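Local coordinates for uncharacterized protein (Bacteroides ovatus, PDB 3P02) that is of unknown function but combines an N-terminal DUF4973 domain of the E-set clan with a BT_3044-like C-terminal beta domain, at residues Leu80-Pro86 and Gln120-Leu124; Asp226-Ile232 and Ser245-Lys250; Ser270-Phe276 and Tyr289-Leu295. All blocks are in the same frame, centred on the assembly; numbering follows the deposited sequence. Where two conformers were deposited one is given.

Interaction 1: residues Leu80-Pro86 and Gln120-Leu124; sequences LYFRELP and QKWAL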
loop_
_atom_site.group_PDB
_atom_site.type_symbol
_atom_site.label_atom_id
_atom_site.label_comp_id
_atom_site.label_asym_id
_atom_site.label_seq_id
_atom_site.Cartn_x
_atom_site.Cartn_y
_atom_site.Cartn_z
ATOM N N LEU A 80 2.811 -6.865 12.768
ATOM C CA LEU A 80 3.137 -7.003 11.343
ATOM C C LEU A 80 2.041 -7.722 10.543
ATOM O O LEU A 80 2.144 -7.848 9.324
ATOM C CB LEU A 80 4.418 -7.847 11.214
ATOM C CG LEU A 80 5.698 -7.365 11.940
ATOM C CD1 LEU A 80 6.887 -8.221 11.477
ATOM C CD2 LEU A 80 5.989 -5.894 11.630
ATOM N N TYR A 81 1.044 -8.253 11.241
ATOM C CA TYR A 81 0.042 -9.113 10.594
ATOM C C TYR A 81 -0.870 -8.388 9.637
ATOM O O TYR A 81 -1.280 -7.235 9.870
ATOM C CB TYR A 81 -0.835 -9.785 11.648
ATOM C CG TYR A 81 -0.204 -10.878 12.489
ATOM C CD1 TYR A 81 1.160 -11.162 12.406
ATOM C CD2 TYR A 81 -0.977 -11.645 13.354
ATOM C CE1 TYR A 81 1.734 -12.188 13.169
ATOM C CE2 TYR A 81 -0.409 -12.632 14.153
ATOM C CZ TYR A 81 0.942 -12.921 14.037
ATOM O OH TYR A 81 1.467 -13.936 14.808
ATOM N N PHE A 82 -1.259 -9.128 8.594
ATOM C CA PHE A 82 -2.305 -8.675 7.686
ATOM C C PHE A 82 -3.614 -8.831 8.430
ATOM O O PHE A 82 -3.820 -9.837 9.134
ATOM C CB PHE A 82 -2.353 -9.543 6.408
ATOM C CG PHE A 82 -1.142 -9.425 5.528
ATOM C CD1 PHE A 82 -1.004 -8.359 4.650
ATOM C CD2 PHE A 82 -0.164 -10.412 5.532
ATOM C CE1 PHE A 82 0.126 -8.252 3.834
ATOM C CE2 PHE A 82 0.959 -10.306 4.708
ATOM C CZ PHE A 82 1.102 -9.226 3.876
ATOM N N ARG A 83 -4.501 -7.856 8.265
ATOM C CA ARG A 83 -5.850 -7.897 8.815
ATOM C C ARG A 83 -6.799 -8.192 7.693
ATOM O O ARG A 83 -6.576 -7.728 6.573
ATOM C CB ARG A 83 -6.207 -6.535 9.449
ATOM C CG ARG A 83 -5.309 -6.190 10.645
ATOM C CD ARG A 83 -5.647 -4.843 11.249
ATOM N NE ARG A 83 -7.034 -4.779 11.726
ATOM C CZ ARG A 83 -7.597 -3.693 12.253
ATOM N NH1 ARG A 83 -6.898 -2.574 12.391
ATOM N NH2 ARG A 83 -8.864 -3.718 12.640
ATOM N N GLU A 84 -7.854 -8.968 7.968
ATOM C CA GLU A 84 -8.828 -9.252 6.930
ATOM C C GLU A 84 -9.502 -7.970 6.466
ATOM O O GLU A 84 -10.030 -7.216 7.285
ATOM C CB GLU A 84 -9.868 -10.269 7.423
ATOM C CG GLU A 84 -10.898 -10.617 6.358
ATOM C CD GLU A 84 -11.999 -11.522 6.887
ATOM O OE1 GLU A 84 -11.673 -12.512 7.574
ATOM O OE2 GLU A 84 -13.188 -11.232 6.635
ATOM N N LEU A 85 -9.520 -7.745 5.144
ATOM C CA LEU A 85 -10.181 -6.569 4.606
ATOM C C LEU A 85 -11.702 -6.653 4.891
ATOM O O LEU A 85 -12.345 -7.625 4.465
ATOM C CB LEU A 85 -9.922 -6.495 3.083
ATOM C CG LEU A 85 -10.557 -5.289 2.376
ATOM C CD1 LEU A 85 -9.912 -3.983 2.856
ATOM C CD2 LEU A 85 -10.406 -5.403 0.857
ATOM N N PRO A 86 -12.305 -5.682 5.626
ATOM C CA PRO A 86 -13.760 -5.756 5.870
ATOM C C PRO A 86 -14.570 -5.749 4.569
ATOM O O PRO A 86 -14.179 -5.144 3.549
ATOM C CB PRO A 86 -14.052 -4.514 6.724
ATOM C CG PRO A 86 -12.720 -4.248 7.407
ATOM C CD PRO A 86 -11.705 -4.521 6.314
ATOM N N GLN A 120 -2.739 0.318 8.343
ATOM C CA GLN A 120 -2.881 -1.118 8.551
ATOM C C GLN A 120 -2.659 -1.868 7.264
ATOM O O GLN A 120 -2.901 -1.306 6.203
ATOM C CB GLN A 120 -4.292 -1.426 9.068
ATOM C CG GLN A 120 -4.706 -0.561 10.262
ATOM C CD GLN A 120 -3.864 -0.859 11.471
ATOM O OE1 GLN A 120 -3.913 -1.973 12.005
ATOM N NE2 GLN A 120 -3.023 0.116 11.899
ATOM N N LYS A 121 -2.188 -3.124 7.344
ATOM C CA LYS A 121 -1.995 -3.962 6.145
ATOM C C LYS A 121 -3.238 -4.811 5.997
ATOM O O LYS A 121 -3.504 -5.631 6.877
ATOM C CB LYS A 121 -0.741 -4.871 6.267
ATOM C CG LYS A 121 0.568 -4.105 6.199
ATOM C CD LYS A 121 1.798 -5.006 5.977
ATOM C CE LYS A 121 1.939 -6.018 7.082
ATOM N NZ LYS A 121 3.316 -6.593 7.176
ATOM N N TRP A 122 -4.005 -4.606 4.933
ATOM C CA TRP A 122 -5.249 -5.343 4.737
ATOM C C TRP A 122 -5.075 -6.442 3.720
ATOM O O TRP A 122 -4.331 -6.277 2.741
ATOM C CB TRP A 122 -6.355 -4.375 4.272
ATOM C CG TRP A 122 -6.575 -3.243 5.231
ATOM C CD1 TRP A 122 -6.069 -1.977 5.140
ATOM C CD2 TRP A 122 -7.325 -3.296 6.452
ATOM N NE1 TRP A 122 -6.451 -1.236 6.239
ATOM C CE2 TRP A 122 -7.230 -2.020 7.058
ATOM C CE3 TRP A 122 -8.050 -4.315 7.112
ATOM C CZ2 TRP A 122 -7.860 -1.720 8.270
ATOM C CZ3 TRP A 122 -8.665 -4.026 8.329
ATOM C CH2 TRP A 122 -8.563 -2.744 8.899
ATOM N N ALA A 123 -5.815 -7.525 3.884
ATOM C CA ALA A 123 -5.722 -8.585 2.889
ATOM C C ALA A 123 -7.053 -9.276 2.702
ATOM O O ALA A 123 -7.831 -9.415 3.635
ATOM C CB ALA A 123 -4.638 -9.600 3.286
ATOM N N LEU A 124 -7.283 -9.757 1.486
ATOM C CA LEU A 124 -8.491 -10.476 1.121
ATOM C C LEU A 124 -8.100 -11.905 0.665
ATOM O O LEU A 124 -7.529 -12.071 -0.422
ATOM C CB LEU A 124 -9.247 -9.709 0.009
ATOM C CG LEU A 124 -10.487 -10.396 -0.556
ATOM C CD1 LEU A 124 -11.549 -10.659 0.545
ATOM C CD2 LEU A 124 -11.078 -9.588 -1.734
HETATM O O HOH W 1 -1.979 -4.280 9.791
#

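Interaction 2: residues Asp226-Ile232 and Ser245-Lys250; sequences DLYKMKI and STPTYK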
loop_
_atom_site.group_PDB
_atom_site.type_symbol
_atom_site.label_atom_id
_atom_site.label_comp_id
_atom_site.label_asym_id
_atom_site.label_seq_id
_atom_site.Cartn_x
_atom_site.Cartn_y
_atom_site.Cartn_z
ATOM N N ASP A 226 6.044 28.814 -8.956
ATOM C CA ASP A 226 5.283 27.567 -9.008
ATOM C C ASP A 226 5.421 26.737 -7.708
ATOM O O ASP A 226 5.279 25.512 -7.742
ATOM C CB ASP A 226 5.589 26.722 -10.261
ATOM C CG ASP A 226 7.042 26.502 -10.624
ATOM O OD1 ASP A 226 7.910 27.158 -10.028
ATOM O OD2 ASP A 226 7.306 25.710 -11.557
ATOM N N LEU A 227 5.626 27.413 -6.564
ATOM C CA LEU A 227 5.624 26.756 -5.254
ATOM C C LEU A 227 4.165 26.662 -4.822
ATOM O O LEU A 227 3.388 27.608 -5.043
ATOM C CB LEU A 227 6.441 27.535 -4.208
ATOM C CG LEU A 227 7.951 27.324 -4.138
ATOM C CD1 LEU A 227 8.663 28.015 -5.299
ATOM C CD2 LEU A 227 8.500 27.936 -2.842
ATOM N N TYR A 228 3.782 25.554 -4.210
ATOM C CA TYR A 228 2.421 25.360 -3.738
ATOM C C TYR A 228 2.386 25.171 -2.234
ATOM O O TYR A 228 3.303 24.592 -1.659
ATOM C CB TYR A 228 1.770 24.177 -4.441
ATOM C CG TYR A 228 1.379 24.508 -5.861
ATOM C CD1 TYR A 228 0.147 25.089 -6.146
ATOM C CD2 TYR A 228 2.281 24.341 -6.907
ATOM C CE1 TYR A 228 -0.192 25.463 -7.447
ATOM C CE2 TYR A 228 1.972 24.753 -8.202
ATOM C CZ TYR A 228 0.725 25.292 -8.471
ATOM O OH TYR A 228 0.414 25.682 -9.753
ATOM N N LYS A 229 1.326 25.682 -1.607
ATOM C CA LYS A 229 1.134 25.602 -0.155
ATOM C C LYS A 229 0.741 24.181 0.275
ATOM O O LYS A 229 0.126 23.411 -0.481
ATOM C CB LYS A 229 -0.013 26.553 0.287
ATOM C CG LYS A 229 0.294 28.026 0.106
ATOM C CD LYS A 229 -0.941 28.875 0.495
ATOM C CE LYS A 229 -0.814 30.246 -0.087
ATOM N NZ LYS A 229 -1.961 31.087 0.329
HETATM N N MSE A 230 1.062 23.880 1.531
HETATM C CA MSE A 230 0.695 22.637 2.200
HETATM C C MSE A 230 0.169 22.933 3.577
HETATM O O MSE A 230 0.367 24.035 4.120
HETATM C CB MSE A 230 1.916 21.722 2.322
HETATM C CG MSE A 230 2.491 21.347 0.965
HETATM SE SE MSE A 230 3.865 20.039 1.144
HETATM C CE MSE A 230 2.661 18.579 1.679
ATOM N N LYS A 231 -0.499 21.934 4.150
ATOM C CA LYS A 231 -0.859 21.915 5.565
ATOM C C LYS A 231 -0.096 20.745 6.183
ATOM O O LYS A 231 0.104 19.728 5.518
ATOM C CB LYS A 231 -2.368 21.770 5.782
ATOM C CG LYS A 231 -3.134 23.009 5.306
ATOM C CD LYS A 231 -4.640 22.838 5.404
ATOM C CE LYS A 231 -5.379 24.030 4.842
ATOM N NZ LYS A 231 -6.852 23.836 4.894
ATOM N N ILE A 232 0.297 20.881 7.437
ATOM C CA ILE A 232 0.949 19.819 8.195
ATOM C C ILE A 232 0.317 19.781 9.588
ATOM O O ILE A 232 0.116 20.841 10.205
ATOM C CB ILE A 232 2.509 19.971 8.250
ATOM C CG1 ILE A 232 3.150 18.669 8.801
ATOM C CG2 ILE A 232 2.943 21.244 9.063
ATOM C CD1 ILE A 232 4.741 18.657 8.738
ATOM N N SER A 245 6.828 25.977 10.507
ATOM C CA SER A 245 6.607 26.505 9.174
ATOM C C SER A 245 5.693 25.626 8.392
ATOM O O SER A 245 5.765 24.395 8.501
ATOM C CB SER A 245 7.907 26.682 8.392
ATOM O OG SER A 245 8.649 25.483 8.374
ATOM N N THR A 246 4.834 26.254 7.587
ATOM C CA THR A 246 3.972 25.435 6.735
ATOM C C THR A 246 4.820 24.972 5.560
ATOM O O THR A 246 5.496 25.779 4.891
ATOM C CB THR A 246 2.701 26.166 6.286
ATOM O OG1 THR A 246 3.098 27.357 5.637
ATOM C CG2 THR A 246 1.755 26.463 7.439
ATOM N N PRO A 247 4.838 23.651 5.284
ATOM C CA PRO A 247 5.678 23.178 4.173
ATOM C C PRO A 247 5.181 23.677 2.815
ATOM O O PRO A 247 4.051 24.175 2.673
ATOM C CB PRO A 247 5.591 21.639 4.276
ATOM C CG PRO A 247 5.020 21.346 5.626
ATOM C CD PRO A 247 4.148 22.525 5.954
ATOM N N THR A 248 6.066 23.585 1.809
ATOM C CA THR A 248 5.754 23.940 0.419
ATOM C C THR A 248 6.156 22.791 -0.501
ATOM O O THR A 248 6.953 21.925 -0.113
ATOM C CB THR A 248 6.463 25.221 -0.025
ATOM O OG1 THR A 248 7.880 24.977 -0.011
ATOM C CG2 THR A 248 6.088 26.431 0.816
ATOM N N TYR A 249 5.620 22.769 -1.714
ATOM C CA TYR A 249 6.059 21.741 -2.654
ATOM C C TYR A 249 6.070 22.267 -4.060
ATOM O O TYR A 249 5.408 23.269 -4.390
ATOM C CB TYR A 249 5.227 20.449 -2.581
ATOM C CG TYR A 249 3.831 20.554 -3.157
ATOM C CD1 TYR A 249 2.813 21.193 -2.459
ATOM C CD2 TYR A 249 3.513 19.960 -4.374
ATOM C CE1 TYR A 249 1.510 21.225 -2.949
ATOM C CE2 TYR A 249 2.206 19.992 -4.880
ATOM C CZ TYR A 249 1.212 20.638 -4.167
ATOM O OH TYR A 249 -0.061 20.730 -4.677
ATOM N N LYS A 250 6.842 21.567 -4.889
ATOM C CA LYS A 250 6.928 21.804 -6.318
ATOM C C LYS A 250 6.775 20.479 -7.012
ATOM O O LYS A 250 7.236 19.442 -6.503
ATOM C CB LYS A 250 8.253 22.462 -6.705
ATOM C CG LYS A 250 8.415 23.899 -6.218
ATOM C CD LYS A 250 9.663 24.559 -6.830
ATOM C CE LYS A 250 9.420 25.065 -8.234
ATOM N NZ LYS A 250 10.656 25.612 -8.854
#

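Interaction 3: residues Ser270-Phe276 and Tyr289-Leu295; sequences SDIDFDF and YNMKGGL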
loop_
_atom_site.group_PDB
_atom_site.type_symbol
_atom_site.label_atom_id
_atom_site.label_comp_id
_atom_site.label_asym_id
_atom_site.label_seq_id
_atom_site.Cartn_x
_atom_site.Cartn_y
_atom_site.Cartn_z
ATOM N N SER A 270 9.458 21.009 0.829
ATOM C CA SER A 270 10.437 21.766 1.605
ATOM C C SER A 270 9.789 22.437 2.796
ATOM O O SER A 270 8.568 22.359 2.966
ATOM C CB SER A 270 11.124 22.822 0.734
ATOM O OG SER A 270 11.768 22.259 -0.400
ATOM N N ASP A 271 10.607 23.043 3.660
ATOM C CA ASP A 271 10.121 23.843 4.779
ATOM C C ASP A 271 9.344 23.026 5.824
ATOM O O ASP A 271 8.414 23.524 6.455
ATOM C CB ASP A 271 9.279 25.049 4.295
ATOM C CG ASP A 271 10.013 25.957 3.346
ATOM O OD1 ASP A 271 11.208 26.213 3.580
ATOM O OD2 ASP A 271 9.432 26.312 2.323
ATOM N N ILE A 272 9.769 21.782 6.037
ATOM C CA ILE A 272 9.244 20.977 7.149
ATOM C C ILE A 272 10.104 21.326 8.362
ATOM O O ILE A 272 11.329 21.294 8.268
ATOM C CB ILE A 272 9.297 19.467 6.849
ATOM C CG1 ILE A 272 8.444 19.150 5.597
ATOM C CG2 ILE A 272 8.787 18.663 8.077
ATOM C CD1 ILE A 272 8.667 17.653 5.063
ATOM N N ASP A 273 9.470 21.637 9.480
ATOM C CA ASP A 273 10.202 21.954 10.712
ATOM C C ASP A 273 9.240 21.800 11.871
ATOM O O ASP A 273 8.377 22.655 12.070
ATOM C CB ASP A 273 10.811 23.373 10.670
ATOM C CG ASP A 273 11.733 23.718 11.830
ATOM O OD1 ASP A 273 11.700 22.997 12.859
ATOM O OD2 ASP A 273 12.486 24.696 11.708
ATOM N N PHE A 274 9.344 20.676 12.602
ATOM C CA PHE A 274 8.446 20.497 13.729
ATOM C C PHE A 274 9.078 19.765 14.868
ATOM O O PHE A 274 9.836 18.809 14.673
ATOM C CB PHE A 274 7.139 19.768 13.320
ATOM C CG PHE A 274 7.330 18.353 12.793
ATOM C CD1 PHE A 274 7.362 17.258 13.669
ATOM C CD2 PHE A 274 7.507 18.116 11.442
ATOM C CE1 PHE A 274 7.534 15.943 13.187
ATOM C CE2 PHE A 274 7.643 16.801 10.961
ATOM C CZ PHE A 274 7.673 15.727 11.841
ATOM N N ASP A 275 8.670 20.153 16.078
ATOM C CA ASP A 275 9.014 19.426 17.278
ATOM C C ASP A 275 7.971 18.340 17.524
ATOM O O ASP A 275 6.798 18.519 17.200
ATOM C CB ASP A 275 9.066 20.351 18.516
ATOM C CG ASP A 275 10.208 21.331 18.568
ATOM O OD1 ASP A 275 11.227 21.113 17.843
ATOM O OD2 ASP A 275 10.137 22.265 19.394
ATOM N N PHE A 276 8.394 17.244 18.166
ATOM C CA PHE A 276 7.491 16.188 18.605
ATOM C C PHE A 276 8.184 15.441 19.699
ATOM O O PHE A 276 9.406 15.534 19.843
ATOM C CB PHE A 276 7.061 15.250 17.470
ATOM C CG PHE A 276 8.130 14.263 17.099
ATOM C CD1 PHE A 276 9.178 14.629 16.249
ATOM C CD2 PHE A 276 8.108 12.961 17.617
ATOM C CE1 PHE A 276 10.199 13.721 15.962
ATOM C CE2 PHE A 276 9.144 12.069 17.350
ATOM C CZ PHE A 276 10.174 12.445 16.512
ATOM N N TYR A 289 12.164 15.646 20.436
ATOM C CA TYR A 289 12.831 15.700 19.159
ATOM C C TYR A 289 12.315 16.812 18.252
ATOM O O TYR A 289 11.322 17.471 18.542
ATOM C CB TYR A 289 12.589 14.369 18.427
ATOM C CG TYR A 289 13.359 13.176 18.953
ATOM C CD1 TYR A 289 14.754 13.176 18.966
ATOM C CD2 TYR A 289 12.709 11.980 19.241
ATOM C CE1 TYR A 289 15.481 12.038 19.323
ATOM C CE2 TYR A 289 13.423 10.837 19.624
ATOM C CZ TYR A 289 14.811 10.858 19.616
ATOM O OH TYR A 289 15.527 9.760 20.056
ATOM N N ASN A 290 12.959 16.925 17.102
ATOM C CA ASN A 290 12.589 17.837 16.027
ATOM C C ASN A 290 12.929 17.188 14.700
ATOM O O ASN A 290 13.953 16.504 14.603
ATOM C CB ASN A 290 13.348 19.174 16.166
ATOM C CG ASN A 290 13.114 20.104 14.974
ATOM O OD1 ASN A 290 13.806 20.034 13.942
ATOM N ND2 ASN A 290 12.187 21.038 15.113
HETATM N N MSE A 291 12.091 17.387 13.696
HETATM C CA MSE A 291 12.417 16.947 12.328
HETATM C C MSE A 291 12.402 18.178 11.457
HETATM O O MSE A 291 11.426 18.922 11.495
HETATM C CB MSE A 291 11.430 15.882 11.809
HETATM C CG MSE A 291 11.491 14.634 12.700
HETATM SE SE MSE A 291 10.631 13.130 11.901
HETATM C CE MSE A 291 11.960 12.626 10.667
ATOM N N LYS A 292 13.483 18.407 10.714
ATOM C CA LYS A 292 13.585 19.600 9.858
ATOM C C LYS A 292 14.188 19.273 8.525
ATOM O O LYS A 292 15.207 18.588 8.436
ATOM C CB LYS A 292 14.456 20.673 10.565
ATOM C CG LYS A 292 14.622 21.985 9.785
ATOM C CD LYS A 292 15.343 23.048 10.627
ATOM C CE LYS A 292 15.464 24.377 9.887
ATOM N NZ LYS A 292 14.126 25.022 9.614
ATOM N N GLY A 293 13.633 19.854 7.494
ATOM C CA GLY A 293 14.197 19.630 6.166
ATOM C C GLY A 293 13.125 19.438 5.126
ATOM O O GLY A 293 12.123 20.156 5.115
ATOM N N GLY A 294 13.352 18.468 4.260
ATOM C CA GLY A 294 12.428 18.194 3.186
ATOM C C GLY A 294 12.424 16.755 2.750
ATOM O O GLY A 294 13.123 15.904 3.321
ATOM N N LEU A 295 11.538 16.478 1.795
ATOM C CA LEU A 295 11.325 15.149 1.215
ATOM C C LEU A 295 11.244 15.248 -0.281
ATOM O O LEU A 295 10.855 16.289 -0.798
ATOM C CB LEU A 295 9.999 14.575 1.726
ATOM C CG LEU A 295 9.896 14.380 3.258
ATOM C CD1 LEU A 295 8.461 14.031 3.673
ATOM C CD2 LEU A 295 10.843 13.267 3.742
HETATM O O HOH W 2 12.795 23.322 7.107
#

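Interaction 1: residues Leu80-Pro86 and Gln120-Leu124
With CG set beside the backbone N (chi1 -64°) and the chain kinked at chi3, Arg83 brings one face of its guanidinium against Trp122 CH2, at the six-membered end of the indole, whose own CG also lies beside its backbone N. The two side chains run alongside each other in the same direction. Trp122 CH2 sits over the middle of the guanidinium, 3.6 Å from Arg83 CZ, although the two planes are inclined by 40° and do not form a flat stack. The guanidinium edge is used separately: Arg83 NH1 donates to Gln120 OE1 at 3.1 Å, the oxygen lying in the guanidinium plane while the nitrogen stands above the amide plane. Pro86 CD closes on Trp122 CZ3 at 3.7 Å, and Leu85 CD1 packs crosswise on Trp122 CB. The indole NE1 turns elsewhere, to the backbone O of Asp117.

The backbones form a short parallel ladder in which Arg83 is gripped twice: its N donates to Lys121 O (2.8 Å) and its O accepts from Ala123 N. Leu85 N then bonds to Ala123 O at 2.8 Å. One step before the Arg83 N bond, a water accepts from Lys121 N and donates to Tyr81 O.

Lys121 bends at chi3 to bring NZ to Leu80 O at 2.8 Å, a weak bond, and over the face of the Phe82 ring in a cation-pi contact, 5.0 Å from its centroid. Phe74 of helix 65-74 also touches this lysine, and Phe82 N bonds to Asn70 OD1 of that helix. Strand 83-84 is thus joined to strand 122-130 by backbone bonds, by one cation over an aromatic face and by a guanidinium packed obliquely against Trp122. The lysine charge is probably eased by the Phe82 ring and Leu80 O, that of Arg83 by Gln120 OE1.

Interaction 2: residues Asp226-Ile232 and Ser245-Lys250
Tyr249 carries its ring across the strand boundary and over its neighbour's backbone, so that Tyr228 meets its face with CB, while the two rings are only obliquely disposed, planes at 40°. CG of Tyr249 stands between the backbone N and the carbonyl carbon (chi1 73°), which swings the ring over the partner strand; Tyr228 CB then lies over one face in a CH-pi contact, 3.7 Å from the ring centroid. Lys229 O comes to the ring edge in its plane.

Alongside, Met230 (a selenomethionine) crosses the same ring at about a right angle, its CG 3.4 Å from Tyr249 CD1 and its selenium obliquely placed in a Met-aromatic contact. The selenium also touches Pro247 CB, and the flank of that proline ring is covered by Ile232, CG2 to Pro247 CD being 3.6 Å.

The backbones form an antiparallel ladder. Tyr228 and Tyr249 are the hydrogen-bonded pair, N to O in both directions (2.8 Å from Tyr228 N to Tyr249 O), whereas beyond Thr248 the bond from Met230 N to Pro247 O is weak. At the exposed end the long salt bridge from Lys250 NZ to Asp226 OD1, 3.4 Å, is doubtful, because it rests on one of two conformers of the aspartate.

This is the hairpin of strands 228-234 and 242-255. Strand 211-220 flanks it, with Thr217 O accepting from Tyr249 OH and Phe216 meeting the Tyr249 ring edge-to-face; next to strand 242-255 comes strand 262-278, whose Ile272 packs on Pro247 and whose Ile269 touches Met230.

Interaction 3: residues Ser270-Phe276 and Tyr289-Leu295
Asn290 ND2 bridges two aspartates: it donates to Asp273 OD1 at 3.0 Å, almost straight (178°), and to Asp275 OD1 at 2.9 Å. Both oxygens lie close to the amide plane, while the carboxylates stand nearly perpendicular to it. The other oxygen of Asp273, OD2, takes the salt bridge from Lys292 NZ (2.7 Å), which, with the lysine chain bent at chi4, arrives from above the carboxylate plane.

On the reverse side of the sheet, Phe274 has CG between the backbone N and the carbonyl carbon (chi1 62°), tipping its ring toward Met291 (a selenomethionine). Met291 CB covers one face of that ring, and its selenium sits beside both the Phe274 and Phe276 rings, oblique to each, in Met-aromatic contacts. Phe276 also receives Tyr289 CB over a face, 3.5 Å from CE1.

Paired backbone bonds at Ile272-Gly293, Phe274-Met291 and Phe276-Tyr289 set this alternation, and the chain turns a corner at Gly293. Further out, Tyr244 OH bonds to Asp275 OD2 and Leu166 packs on Met291. One face is therefore polar, where the lysine probably offsets the charge of Asp273 and the Asn290 amide gives N-H donors to both carboxylates; the other is apolar and aromatic.

How the interactions relate
Interaction 1 comes first along the chain and belongs to the DUF4973 range, where it joins a short strand to a mixed sheet. Interactions 2 and 3 follow in the BT_3044-like range, their centres about 33 and 31 Å from that of interaction 1. These later two are successive hairpins of one large antiparallel sheet, centres about 13 Å apart, and meet where strand 242-255 pairs with strand 262-278: Ser270 N is 2.8 Å from Thr248 O, and Ser245 OG is 2.8 Å from Asp271 O, both probable hydrogen bonds. Four consecutive strands are thereby knitted together, while interaction 1 lies in a different sheet, its nearest atoms about 18 to 19 Å from theirs.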